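Local coordinates for putative dienelactone hydrolase (Klebsiella pneumoniae subsp. pneumoniae MGH 78578, PDB 3F67), which probably hydrolyses ester or lactone bonds as a member of the dienelactone hydrolase family of alpha/beta-hydrolases, its natural substrate not being established, at residues 126-130 / 142-148; 139-143 / 237-241; 164-168 / 194-200; 188-192 / 203-207; 209-215 / 223-227. One frame throughout, in Å; residues are numbered along the deposited sequence.

Contact 1 of 5, residues 126-130 / 142-148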
# COMPACT_ATOMS: atom_id res chain seq x y z
N GLY A 126 1.06 -3.25 -2.86
CA GLY A 126 2.03 -2.42 -3.59
C GLY A 126 1.53 -2.18 -5.00
O GLY A 126 1.73 -1.09 -5.52
N ARG A 127 0.86 -3.17 -5.60
CA ARG A 127 0.25 -2.90 -6.91
C ARG A 127 -0.86 -1.87 -6.77
O ARG A 127 -0.96 -0.93 -7.57
CB ARG A 127 -0.24 -4.20 -7.56
CG ARG A 127 -1.08 -3.93 -8.84
CD ARG A 127 -1.50 -5.24 -9.50
NE ARG A 127 -2.52 -5.00 -10.53
CZ ARG A 127 -3.81 -4.83 -10.29
NH1 ARG A 127 -4.27 -4.92 -9.04
NH2 ARG A 127 -4.65 -4.62 -11.30
N ILE A 128 -1.71 -2.06 -5.77
CA ILE A 128 -2.82 -1.13 -5.49
C ILE A 128 -2.28 0.29 -5.26
O ILE A 128 -2.88 1.27 -5.73
CB ILE A 128 -3.65 -1.64 -4.27
CG1 ILE A 128 -4.38 -2.96 -4.62
CG2 ILE A 128 -4.62 -0.56 -3.76
CD1 ILE A 128 -5.37 -2.85 -5.78
N THR A 129 -1.15 0.38 -4.58
CA THR A 129 -0.49 1.65 -4.34
C THR A 129 -0.23 2.41 -5.66
O THR A 129 -0.54 3.59 -5.75
CB THR A 129 0.79 1.47 -3.48
OG1 THR A 129 0.38 1.08 -2.16
CG2 THR A 129 1.54 2.82 -3.29
N TRP A 130 0.37 1.74 -6.65
CA TRP A 130 0.56 2.39 -7.95
C TRP A 130 -0.76 2.85 -8.54
O TRP A 130 -0.88 3.98 -9.05
CB TRP A 130 1.20 1.40 -8.94
CG TRP A 130 2.67 1.12 -8.72
CD1 TRP A 130 3.23 -0.03 -8.19
CD2 TRP A 130 3.77 1.97 -9.10
NE1 TRP A 130 4.62 0.07 -8.21
CE2 TRP A 130 4.97 1.28 -8.76
CE3 TRP A 130 3.85 3.26 -9.68
CZ2 TRP A 130 6.24 1.83 -8.98
CZ3 TRP A 130 5.13 3.82 -9.91
CH2 TRP A 130 6.31 3.10 -9.56
N ALA A 142 3.47 8.37 -2.69
CA ALA A 142 3.15 6.94 -2.54
C ALA A 142 4.45 6.14 -2.52
O ALA A 142 5.43 6.50 -3.19
CB ALA A 142 2.27 6.43 -3.73
N VAL A 143 4.46 5.08 -1.72
CA VAL A 143 5.59 4.12 -1.66
C VAL A 143 5.03 2.71 -1.84
O VAL A 143 4.28 2.22 -0.98
CB VAL A 143 6.40 4.25 -0.33
CG1 VAL A 143 7.57 3.20 -0.31
CG2 VAL A 143 6.99 5.72 -0.25
N ALA A 144 5.43 2.07 -2.95
CA ALA A 144 4.88 0.73 -3.32
C ALA A 144 5.99 -0.28 -3.05
O ALA A 144 7.11 -0.14 -3.60
CB ALA A 144 4.51 0.74 -4.78
N TRP A 145 5.71 -1.28 -2.23
CA TRP A 145 6.70 -2.33 -1.98
C TRP A 145 6.33 -3.58 -2.77
O TRP A 145 5.28 -4.15 -2.55
CB TRP A 145 6.74 -2.72 -0.53
CG TRP A 145 7.02 -1.59 0.47
CD1 TRP A 145 6.19 -0.52 0.76
CD2 TRP A 145 8.14 -1.50 1.37
NE1 TRP A 145 6.77 0.24 1.79
CE2 TRP A 145 7.94 -0.36 2.19
CE3 TRP A 145 9.30 -2.29 1.57
CZ2 TRP A 145 8.89 0.05 3.21
CZ3 TRP A 145 10.22 -1.95 2.61
CH2 TRP A 145 10.00 -0.78 3.40
N TYR A 146 7.23 -3.97 -3.67
CA TYR A 146 7.14 -5.20 -4.49
C TYR A 146 5.71 -5.53 -4.91
O TYR A 146 5.18 -6.61 -4.59
CB TYR A 146 7.81 -6.38 -3.76
CG TYR A 146 7.76 -6.36 -2.24
CD1 TYR A 146 6.66 -6.87 -1.54
CD2 TYR A 146 8.85 -5.90 -1.50
CE1 TYR A 146 6.62 -6.88 -0.15
CE2 TYR A 146 8.83 -5.94 -0.09
CZ TYR A 146 7.73 -6.40 0.56
OH TYR A 146 7.71 -6.44 1.92
N GLY A 147 5.11 -4.58 -5.63
CA GLY A 147 3.79 -4.74 -6.26
C GLY A 147 3.97 -5.15 -7.73
O GLY A 147 4.76 -4.55 -8.46
N LYS A 148 3.20 -6.16 -8.16
CA LYS A 148 3.21 -6.60 -9.56
C LYS A 148 3.01 -5.44 -10.51
O LYS A 148 2.10 -4.62 -10.30
CB LYS A 148 2.05 -7.58 -9.80
CG LYS A 148 1.82 -7.84 -11.26
CD LYS A 148 0.36 -8.27 -11.56
CE LYS A 148 -0.12 -9.18 -10.48
NZ LYS A 148 0.88 -10.26 -10.29
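The indole of Trp130 takes the methyl of Ala144 over one face: CB stands 3.9 Å from the centroid of the five-membered ring, 29° off its normal, a CH-pi contact. At the rim of the same ring NE1 gives its hydrogen bond to Tyr176 OH, which also bonds Gly147 O, so one hydroxyl ties the helix side chain and the loop after strand 141-145 together. The guanidinium of Arg127 is met obliquely by Lys148 CD, and the two long side chains lie side by side and point the same way. The charge of Arg127 is met by Asp93, through a salt bridge from NH2, while NE bonds His160 ND1. Segment 126-130 belongs to helix 124-133 and segment 142-148 to strand 141-145, the second and third elements of a beta-alpha-beta crossover that starts with strand 116-122. The helix follows a turn whose sequence and shape fit the nucleophile elbow of alpha/beta-hydrolases. Helix and strand run roughly antiparallel, at 148°, with axes only 6.7 Å apart. That closeness is permitted by two glycines: neither has a side chain, and Gly126 C comes to 3.6 Å from Gly147 CA. About one turn along the helix from Gly126, Thr129 keeps its OG1 for Gly125 O. Its CG2, anti to the backbone N, is thereby turned to the strand, 3.7 Å from Ala142 CB and 3.6 Å from Val143 O. Beside the glycines, Arg127 CG lies 3.6 Å from Lys148 O, a buried carbonyl oxygen for which the model holds no hydrogen-bond partner.

Contact 2 of 5, residues 139-143 / 237-241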
# COMPACT_ATOMS: atom_id res chain seq x y z
N LEU A 139 -3.72 12.92 -3.71
CA LEU A 139 -2.65 12.15 -3.06
C LEU A 139 -1.31 12.90 -3.18
O LEU A 139 -1.00 13.40 -4.25
CB LEU A 139 -2.56 10.75 -3.68
CG LEU A 139 -1.47 9.87 -3.03
CD1 LEU A 139 -1.90 9.38 -1.65
CD2 LEU A 139 -1.23 8.67 -4.02
N LYS A 140 -0.53 13.00 -2.10
CA LYS A 140 0.73 13.74 -2.17
C LYS A 140 1.93 12.88 -2.53
O LYS A 140 2.85 13.37 -3.19
CB LYS A 140 1.01 14.43 -0.82
CG LYS A 140 -0.02 15.54 -0.52
CD LYS A 140 0.09 16.66 -1.58
CE LYS A 140 -0.72 17.89 -1.18
NZ LYS A 140 -2.18 17.63 -1.33
N ALA A 141 1.94 11.63 -2.08
CA ALA A 141 3.05 10.74 -2.43
C ALA A 141 2.70 9.30 -2.10
O ALA A 141 1.73 9.04 -1.33
CB ALA A 141 4.34 11.16 -1.67
N ALA A 142 3.47 8.37 -2.69
CA ALA A 142 3.15 6.94 -2.54
C ALA A 142 4.45 6.14 -2.52
O ALA A 142 5.43 6.50 -3.19
CB ALA A 142 2.27 6.43 -3.73
N VAL A 143 4.46 5.08 -1.72
CA VAL A 143 5.59 4.12 -1.66
C VAL A 143 5.03 2.71 -1.84
O VAL A 143 4.28 2.22 -0.98
CB VAL A 143 6.40 4.25 -0.33
CG1 VAL A 143 7.57 3.20 -0.31
CG2 VAL A 143 6.99 5.72 -0.25
N TRP A 237 10.98 9.76 1.57
CA TRP A 237 10.14 10.11 0.42
C TRP A 237 8.97 10.94 0.91
O TRP A 237 8.54 11.88 0.24
CB TRP A 237 9.64 8.81 -0.24
CG TRP A 237 9.00 9.00 -1.59
CD1 TRP A 237 7.66 9.00 -1.87
CD2 TRP A 237 9.69 9.11 -2.82
NE1 TRP A 237 7.47 9.14 -3.24
CE2 TRP A 237 8.71 9.18 -3.85
CE3 TRP A 237 11.06 9.14 -3.17
CZ2 TRP A 237 9.04 9.29 -5.21
CZ3 TRP A 237 11.42 9.24 -4.54
CH2 TRP A 237 10.40 9.33 -5.55
N PHE A 238 8.44 10.57 2.07
CA PHE A 238 7.27 11.23 2.68
C PHE A 238 7.60 12.51 3.44
O PHE A 238 6.69 13.28 3.81
CB PHE A 238 6.58 10.30 3.71
CG PHE A 238 5.81 9.14 3.10
CD1 PHE A 238 5.51 8.00 3.88
CD2 PHE A 238 5.41 9.15 1.74
CE1 PHE A 238 4.80 6.92 3.33
CE2 PHE A 238 4.67 8.06 1.18
CZ PHE A 238 4.37 6.95 1.97
N ALA A 239 8.88 12.72 3.70
CA ALA A 239 9.28 13.69 4.76
C ALA A 239 8.74 15.12 4.60
O ALA A 239 8.42 15.79 5.61
CB ALA A 239 10.82 13.74 4.86
N GLN A 240 8.66 15.62 3.36
CA GLN A 240 8.26 17.03 3.18
C GLN A 240 6.76 17.26 3.25
O GLN A 240 6.33 18.43 3.29
CB GLN A 240 8.75 17.57 1.81
CG GLN A 240 7.89 17.12 0.62
CD GLN A 240 8.52 17.50 -0.70
OE1 GLN A 240 8.30 18.59 -1.19
NE2 GLN A 240 9.35 16.64 -1.23
N TYR A 241 5.98 16.18 3.17
CA TYR A 241 4.52 16.30 2.96
C TYR A 241 3.74 16.41 4.26
O TYR A 241 4.30 16.11 5.33
CB TYR A 241 4.01 15.12 2.10
CG TYR A 241 4.67 15.09 0.77
CD1 TYR A 241 5.66 14.12 0.46
CD2 TYR A 241 4.38 16.07 -0.19
CE1 TYR A 241 6.30 14.13 -0.82
CE2 TYR A 241 5.02 16.07 -1.45
CZ TYR A 241 5.97 15.09 -1.73
OH TYR A 241 6.57 15.09 -2.97
OXT TYR A 241 2.56 16.84 4.23
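Tyr241, the C-terminal residue, lays its ring against Ala141 and Lys140. Ala141 CB approaches the ring obliquely, 3.7 Å from Tyr241 CE1, and Lys140 O stands over one face, displaced toward the rim. The opposite face is taken by CG of Gln240, centred 3.4 Å above the plane, so the phenol is held between a strand carbonyl and its own neighbour's side chain. Lys140 adds only its root: CB lies 3.8 Å from Tyr241 CD2 before the chain bends away. A type I turn from Phe238 to Tyr241, closed by Tyr241 N to Phe238 O, brings this ring back to the strand beside Trp237 and Phe238, near the end of helix 224-238. Those two converge on Val143 CG2. With CG1 of Val143 anti to the backbone N (chi1 179°), CG2 is left facing Phe238, 3.6 Å from CE2, and Trp237, 3.7 Å from CD1. Ala142 N reaches the edge of the Phe238 ring near its plane. Although Trp237 NE1 is also close to Ala142 O, the angle is too poor for a hydrogen bond; the indole N-H is given to Pro171 O instead. The end of helix 224-238 is thus laid across the start of strand 141-145 on one face of the central sheet, with Phe238 reaching Leu118 of strand 116-122, Trp237 reaching Leu173 of strand 172-177, and the terminal carboxylate of Tyr241 in a salt bridge with Arg116.

Contact 3 of 5, residues 164-168 / 194-200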
# COMPACT_ATOMS: atom_id res chain seq x y z
N ILE A 164 -0.99 2.62 -16.26
CA ILE A 164 -1.46 3.86 -15.63
C ILE A 164 -0.36 4.83 -15.34
O ILE A 164 -0.62 5.92 -14.85
CB ILE A 164 -2.34 3.60 -14.37
CG1 ILE A 164 -1.67 2.66 -13.35
CG2 ILE A 164 -3.61 2.95 -14.82
CD1 ILE A 164 -0.51 3.25 -12.56
N ALA A 165 0.88 4.46 -15.69
CA ALA A 165 2.03 5.34 -15.46
C ALA A 165 1.70 6.72 -16.05
O ALA A 165 1.98 7.78 -15.50
CB ALA A 165 3.33 4.73 -16.09
N VAL A 166 1.04 6.69 -17.19
CA VAL A 166 0.61 7.88 -17.84
C VAL A 166 -0.30 8.83 -17.02
O VAL A 166 -0.30 10.03 -17.27
CB VAL A 166 -0.04 7.50 -19.24
CG1 VAL A 166 -1.10 6.39 -19.09
CG2 VAL A 166 -0.56 8.74 -19.93
N ASP A 167 -1.05 8.29 -16.05
CA ASP A 167 -2.07 9.04 -15.27
C ASP A 167 -1.60 9.31 -13.81
O ASP A 167 -2.33 9.86 -13.01
CB ASP A 167 -3.39 8.24 -15.21
CG ASP A 167 -4.06 8.11 -16.58
OD1 ASP A 167 -3.90 9.00 -17.43
OD2 ASP A 167 -4.75 7.11 -16.80
N LEU A 168 -0.37 8.94 -13.50
CA LEU A 168 0.17 9.19 -12.14
C LEU A 168 0.09 10.68 -11.71
O LEU A 168 0.44 11.59 -12.49
CB LEU A 168 1.60 8.64 -12.02
CG LEU A 168 1.70 7.12 -11.98
CD1 LEU A 168 3.17 6.69 -12.17
CD2 LEU A 168 1.05 6.47 -10.67
N ALA A 194 7.69 2.78 -19.14
CA ALA A 194 6.38 3.40 -19.07
C ALA A 194 6.49 4.74 -18.31
O ALA A 194 5.92 5.75 -18.72
CB ALA A 194 5.38 2.46 -18.37
N LEU A 195 7.26 4.73 -17.23
CA LEU A 195 7.45 5.96 -16.40
C LEU A 195 8.21 7.06 -17.17
O LEU A 195 7.86 8.25 -17.11
CB LEU A 195 8.19 5.60 -15.12
CG LEU A 195 7.40 4.73 -14.15
CD1 LEU A 195 8.33 4.13 -13.06
CD2 LEU A 195 6.19 5.50 -13.54
N ARG A 196 9.25 6.66 -17.91
CA ARG A 196 9.96 7.62 -18.73
C ARG A 196 9.08 8.21 -19.83
O ARG A 196 9.12 9.43 -20.06
CB ARG A 196 11.21 6.99 -19.35
CG ARG A 196 12.30 6.68 -18.35
CD ARG A 196 13.63 6.37 -19.06
NE ARG A 196 13.57 5.09 -19.77
CZ ARG A 196 13.97 3.93 -19.25
NH1 ARG A 196 14.45 3.88 -18.01
NH2 ARG A 196 13.88 2.81 -19.96
N ALA A 197 8.28 7.36 -20.49
CA ALA A 197 7.41 7.82 -21.58
C ALA A 197 6.38 8.81 -21.04
O ALA A 197 5.95 9.74 -21.74
CB ALA A 197 6.69 6.65 -22.23
N ALA A 198 5.96 8.57 -19.80
CA ALA A 198 4.99 9.40 -19.11
C ALA A 198 5.58 10.68 -18.49
O ALA A 198 4.80 11.55 -18.03
CB ALA A 198 4.30 8.57 -18.01
N ASN A 199 6.91 10.82 -18.53
CA ASN A 199 7.70 11.74 -17.66
C ASN A 199 7.08 11.88 -16.27
O ASN A 199 6.71 12.98 -15.84
CB ASN A 199 7.98 13.11 -18.31
CG ASN A 199 9.47 13.51 -18.23
OD1 ASN A 199 10.04 13.68 -17.14
ND2 ASN A 199 10.11 13.66 -19.38
N ALA A 200 6.95 10.73 -15.61
CA ALA A 200 6.40 10.65 -14.26
C ALA A 200 7.52 10.94 -13.26
O ALA A 200 8.71 10.72 -13.57
CB ALA A 200 5.79 9.26 -14.03
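Ala165 is the bump here: its CB pushes into a shallow hollow on helix 185-197, floored by Ala194 and walled by Leu195, at 3.8 Å from Ala194 CB and 3.9 Å from Leu195 CD2. The small side chains let the backbones close in, and Val166 and Ala198 have their CA atoms 4.8 Å apart. A second bump points the other way. Ala198 CB sits 3.5 Å from Ala165 O and also rests 3.8 Å from Val166 CA, in the dip left by the turning backbone of segment 164-168. Beside this pair the two leucines meet at an oblique angle, Leu168 CD1 lying 3.5 Å from Leu195 CD2. The same Leu168 methyl also touches Ala200 CB at 4.1 Å. Ala200 is brought round to it by a Schellman motif, in which Asn199 takes a positive phi (33°) and its N bonds Arg196 O while Ala200 N bonds Leu195 O. No hydrogen bond crosses between the segments; the contact is made by van der Waals packing of small and branched apolar groups. The loop between helix 161-164 and strand 172-177 is thereby packed on the C-terminal end of helix 185-197, and helix 124-133 joins them through Trp130, which touches both Leu168 and Leu195.

Contact 4 of 5, residues 188-192 / 203-207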
# COMPACT_ATOMS: atom_id res chain seq x y z
N VAL A 188 10.41 -4.80 -14.34
CA VAL A 188 10.84 -3.52 -13.78
C VAL A 188 11.31 -2.61 -14.95
O VAL A 188 11.02 -1.38 -14.97
CB VAL A 188 11.95 -3.73 -12.70
CG1 VAL A 188 12.66 -2.40 -12.31
CG2 VAL A 188 11.40 -4.45 -11.45
N GLU A 189 12.01 -3.18 -15.93
CA GLU A 189 12.40 -2.41 -17.11
C GLU A 189 11.19 -1.90 -17.91
O GLU A 189 11.17 -0.75 -18.36
CB GLU A 189 13.35 -3.22 -18.01
CG GLU A 189 13.73 -2.53 -19.31
CD GLU A 189 14.47 -1.18 -19.15
OE1 GLU A 189 15.02 -0.87 -18.08
OE2 GLU A 189 14.53 -0.45 -20.17
N THR A 190 10.20 -2.76 -18.10
CA THR A 190 8.98 -2.34 -18.79
C THR A 190 8.35 -1.17 -18.05
O THR A 190 7.92 -0.20 -18.66
CB THR A 190 7.96 -3.52 -18.90
OG1 THR A 190 8.60 -4.61 -19.58
CG2 THR A 190 6.72 -3.11 -19.65
N MSE A 191 8.31 -1.25 -16.72
CA MSE A 191 7.72 -0.17 -15.95
C MSE A 191 8.55 1.12 -16.04
O MSE A 191 7.99 2.22 -16.18
CB MSE A 191 7.58 -0.59 -14.48
CG MSE A 191 6.93 0.49 -13.65
SE MSE A 191 5.04 0.73 -14.16
CE MSE A 191 4.48 1.88 -12.72
N ARG A 192 9.87 0.98 -16.02
CA ARG A 192 10.73 2.16 -16.19
C ARG A 192 10.53 2.81 -17.55
O ARG A 192 10.56 4.04 -17.64
CB ARG A 192 12.22 1.82 -15.99
CG ARG A 192 12.54 1.57 -14.51
CD ARG A 192 13.97 1.06 -14.32
NE ARG A 192 14.32 1.11 -12.89
CZ ARG A 192 15.22 0.32 -12.32
NH1 ARG A 192 15.86 -0.62 -13.02
NH2 ARG A 192 15.49 0.47 -11.04
N GLU A 203 10.66 6.51 -9.01
CA GLU A 203 11.87 5.71 -9.18
C GLU A 203 11.58 4.41 -8.50
O GLU A 203 10.75 4.33 -7.59
CB GLU A 203 13.07 6.36 -8.51
CG GLU A 203 12.87 6.46 -7.02
CD GLU A 203 13.82 7.43 -6.39
OE1 GLU A 203 14.47 7.06 -5.40
OE2 GLU A 203 13.91 8.57 -6.91
N ILE A 204 12.27 3.39 -8.97
CA ILE A 204 12.21 2.03 -8.43
C ILE A 204 13.62 1.66 -7.94
O ILE A 204 14.60 1.69 -8.71
CB ILE A 204 11.74 1.00 -9.52
CG1 ILE A 204 10.30 1.34 -9.91
CG2 ILE A 204 11.84 -0.41 -9.01
CD1 ILE A 204 9.76 0.57 -11.17
N VAL A 205 13.71 1.36 -6.66
CA VAL A 205 14.98 0.92 -6.07
C VAL A 205 14.92 -0.60 -6.00
O VAL A 205 13.95 -1.15 -5.48
CB VAL A 205 15.12 1.53 -4.67
CG1 VAL A 205 16.36 0.90 -3.90
CG2 VAL A 205 15.22 3.09 -4.79
N VAL A 206 15.96 -1.26 -6.56
CA VAL A 206 16.01 -2.71 -6.56
C VAL A 206 17.11 -3.21 -5.61
O VAL A 206 18.29 -2.82 -5.76
CB VAL A 206 16.30 -3.25 -7.97
CG1 VAL A 206 16.32 -4.77 -7.93
CG2 VAL A 206 15.22 -2.75 -8.93
N TYR A 207 16.72 -4.01 -4.63
CA TYR A 207 17.65 -4.54 -3.62
C TYR A 207 18.25 -5.86 -4.10
O TYR A 207 17.54 -6.85 -4.23
CB TYR A 207 16.92 -4.75 -2.29
CG TYR A 207 16.58 -3.43 -1.64
CD1 TYR A 207 17.51 -2.78 -0.81
CD2 TYR A 207 15.36 -2.79 -1.91
CE1 TYR A 207 17.24 -1.51 -0.25
CE2 TYR A 207 15.08 -1.53 -1.36
CZ TYR A 207 16.01 -0.93 -0.53
OH TYR A 207 15.75 0.30 0.03
O HOH W 1 13.80 3.84 -11.53
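Arg192 reaches across to the strand and gives an NH2 hydrogen to Ile204 O, 2.8 Å away, with the N-H...O angle bent to 142°. The oxygen lies close to the guanidinium plane, but the donor stands 35° out of the carbonyl plane and so misses the lone-pair direction. A water bridges the same two residues, taking hydrogens from Arg192 NE and, at 3.0 Å, from Ile204 N. Both backbone polar groups of Ile204 are therefore served by one arginine, one directly and one through the water. Val188 CG1, one helical turn back, lies 3.6 Å above one face of the guanidinium, over its centre, and limits its rotation on that side. The chain of Arg192, extended from CG to NE, carries the guanidinium out toward the strand and back over Val188. This pairing belongs to a beta-alpha-beta crossover running from strand 172-177 through helix 185-197 to strand 202-207, the last strand at this edge of the sheet, with the helix crossing it nearly antiparallel at 160°. Beneath the polar layer the side chain of Ile204 packs against the helix. Its CG2 slides past Val188 CG1 at 3.9 Å, and its CD1 meets CG of Met191, a selenomethionine, at 3.8 Å, these side chains crossing at about a right angle. Val206 CG2 lies 3.9 Å from Arg192 NH2. Farther out, Met191 rests on Pro161 and Val162, Val188 on Leu149, and Ile204 on Tyr176 of the neighbouring strand.

Contact 5 of 5, residues 209-215 / 223-227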
# COMPACT_ATOMS: atom_id res chain seq x y z
N GLU A 209 19.89 -8.29 -2.80
CA GLU A 209 19.87 -9.51 -2.01
C GLU A 209 18.46 -9.94 -1.59
O GLU A 209 18.30 -10.97 -0.94
CB GLU A 209 20.72 -9.30 -0.74
CG GLU A 209 22.18 -8.98 -1.06
CD GLU A 209 22.79 -10.02 -1.98
OE1 GLU A 209 22.50 -11.23 -1.81
OE2 GLU A 209 23.54 -9.63 -2.91
N ALA A 210 17.46 -9.16 -1.96
CA ALA A 210 16.12 -9.35 -1.39
C ALA A 210 15.19 -10.12 -2.30
O ALA A 210 15.20 -9.93 -3.51
CB ALA A 210 15.49 -7.97 -1.11
N ASP A 211 14.32 -10.92 -1.70
CA ASP A 211 13.26 -11.63 -2.42
C ASP A 211 11.99 -10.80 -2.31
O ASP A 211 12.01 -9.65 -1.79
CB ASP A 211 13.05 -12.98 -1.72
CG ASP A 211 12.40 -14.03 -2.60
OD1 ASP A 211 11.70 -13.72 -3.59
OD2 ASP A 211 12.61 -15.22 -2.26
N HIS A 212 10.87 -11.37 -2.78
CA HIS A 212 9.54 -10.81 -2.51
C HIS A 212 9.31 -10.74 -1.00
O HIS A 212 9.87 -11.55 -0.26
CB HIS A 212 8.45 -11.71 -3.14
CG HIS A 212 7.11 -11.04 -3.26
ND1 HIS A 212 6.82 -10.10 -4.23
CD2 HIS A 212 5.99 -11.16 -2.50
CE1 HIS A 212 5.57 -9.69 -4.08
NE2 HIS A 212 5.05 -10.31 -3.03
N ALA A 213 8.53 -9.75 -0.55
CA ALA A 213 8.10 -9.69 0.86
C ALA A 213 9.30 -9.58 1.83
O ALA A 213 9.31 -10.13 2.94
CB ALA A 213 7.20 -10.90 1.24
N PHE A 214 10.28 -8.81 1.41
CA PHE A 214 11.50 -8.71 2.23
C PHE A 214 11.34 -7.86 3.50
O PHE A 214 12.21 -7.86 4.36
CB PHE A 214 12.71 -8.26 1.39
CG PHE A 214 12.63 -6.85 0.85
CD1 PHE A 214 12.92 -5.74 1.70
CD2 PHE A 214 12.33 -6.61 -0.49
CE1 PHE A 214 12.88 -4.44 1.17
CE2 PHE A 214 12.28 -5.29 -1.02
CZ PHE A 214 12.56 -4.22 -0.18
N ASN A 215 10.25 -7.10 3.58
CA ASN A 215 9.95 -6.39 4.80
C ASN A 215 9.11 -7.17 5.80
O ASN A 215 8.84 -6.68 6.91
CB ASN A 215 9.21 -5.09 4.43
CG ASN A 215 9.17 -4.10 5.57
OD1 ASN A 215 10.22 -3.70 6.11
ND2 ASN A 215 7.95 -3.69 5.96
N HIS A 223 14.44 -9.75 4.70
CA HIS A 223 15.86 -9.44 4.52
C HIS A 223 16.13 -8.15 5.29
O HIS A 223 15.82 -7.05 4.82
CB HIS A 223 16.25 -9.26 3.05
CG HIS A 223 17.74 -9.21 2.84
ND1 HIS A 223 18.42 -8.03 2.64
CD2 HIS A 223 18.68 -10.18 2.89
CE1 HIS A 223 19.72 -8.29 2.53
NE2 HIS A 223 19.90 -9.59 2.70
N GLU A 224 16.73 -8.29 6.47
CA GLU A 224 16.80 -7.18 7.42
C GLU A 224 17.45 -5.90 6.84
O GLU A 224 16.92 -4.80 7.01
CB GLU A 224 17.57 -7.62 8.68
CG GLU A 224 17.55 -6.56 9.78
CD GLU A 224 18.36 -7.00 11.02
OE1 GLU A 224 19.25 -7.85 10.90
OE2 GLU A 224 18.10 -6.47 12.12
N GLU A 225 18.61 -6.05 6.21
CA GLU A 225 19.33 -4.88 5.71
C GLU A 225 18.50 -4.12 4.66
O GLU A 225 18.40 -2.86 4.70
CB GLU A 225 20.69 -5.30 5.15
CG GLU A 225 21.40 -4.22 4.34
CD GLU A 225 22.61 -4.74 3.59
OE1 GLU A 225 23.72 -4.25 3.89
OE2 GLU A 225 22.47 -5.61 2.68
N SER A 226 17.86 -4.86 3.74
CA SER A 226 16.98 -4.23 2.75
C SER A 226 15.73 -3.64 3.36
O SER A 226 15.30 -2.57 2.95
CB SER A 226 16.53 -5.22 1.68
OG SER A 226 17.65 -5.86 1.13
N ALA A 227 15.10 -4.36 4.29
CA ALA A 227 13.90 -3.87 4.95
C ALA A 227 14.17 -2.55 5.68
O ALA A 227 13.38 -1.61 5.55
CB ALA A 227 13.36 -4.89 5.91
O HOH W 2 19.88 -6.12 -1.02
O HOH W 3 11.27 -2.17 8.12
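His223 N bonds Phe214 O at 2.9 Å, nearly straight at 167°, in the carbonyl plane and on a lone pair, which pins the loop to the N-cap residue of helix 224-238. The ND1 of His223 shares a 2.8 Å hydrogen bond with Ser226 OG and weakly accepts from Ser226 N. The imidazole has Glu209 O over one face, offset toward the rim, and Glu209 CB sits 3.5 Å from His223 NE2. Phe214 has CG wedged between its backbone N and carbonyl carbon (chi1 67°), turning the ring onto the first turn of the helix: CD1 is 3.6 Å from Ser226 CB, and Ala227 CA lies in plane at the ring's edge. Ala227 CB packs against Asn215 OD1, 3.4 Å away. One water joins Glu209 N to Ser226 OG. The loop so held carries His212, whose ND1 bonds Asp180 and whose side chain touches Cys123, a geometry consistent with a Cys-His-Asp catalytic triad. Asp211 OD1 accepts from His212 N on its anti side, at 2.6 Å, the donor tilted 27° out of the carboxylate plane. The bonds at the helix start, with Asn215 N bonded to Tyr146 OH, would thus help fix the histidine loop for that chemistry.

Overall arrangement
From the N-terminal side, contact 1 comes first and closes a short loop within the crossover from strand 116-122 to strand 141-145. Contact 2 starts on that same strand, sharing Ala142 and Val143, and ends at the C terminus, so its long loop encloses contacts 3, 4 and 5. Contacts 3 and 4 cross, their segments alternating along the chain, and both use helix 185-197; contact 4 closes the crossover onto the edge strand 202-207. Contact 5 follows in series, fastening the next loop to the start of helix 224-238, whose other end serves contact 2. Trp130 of contact 1 touches contacts 3 and 4, while Tyr146 and Tyr207 join contacts 1 and 4 to contact 5.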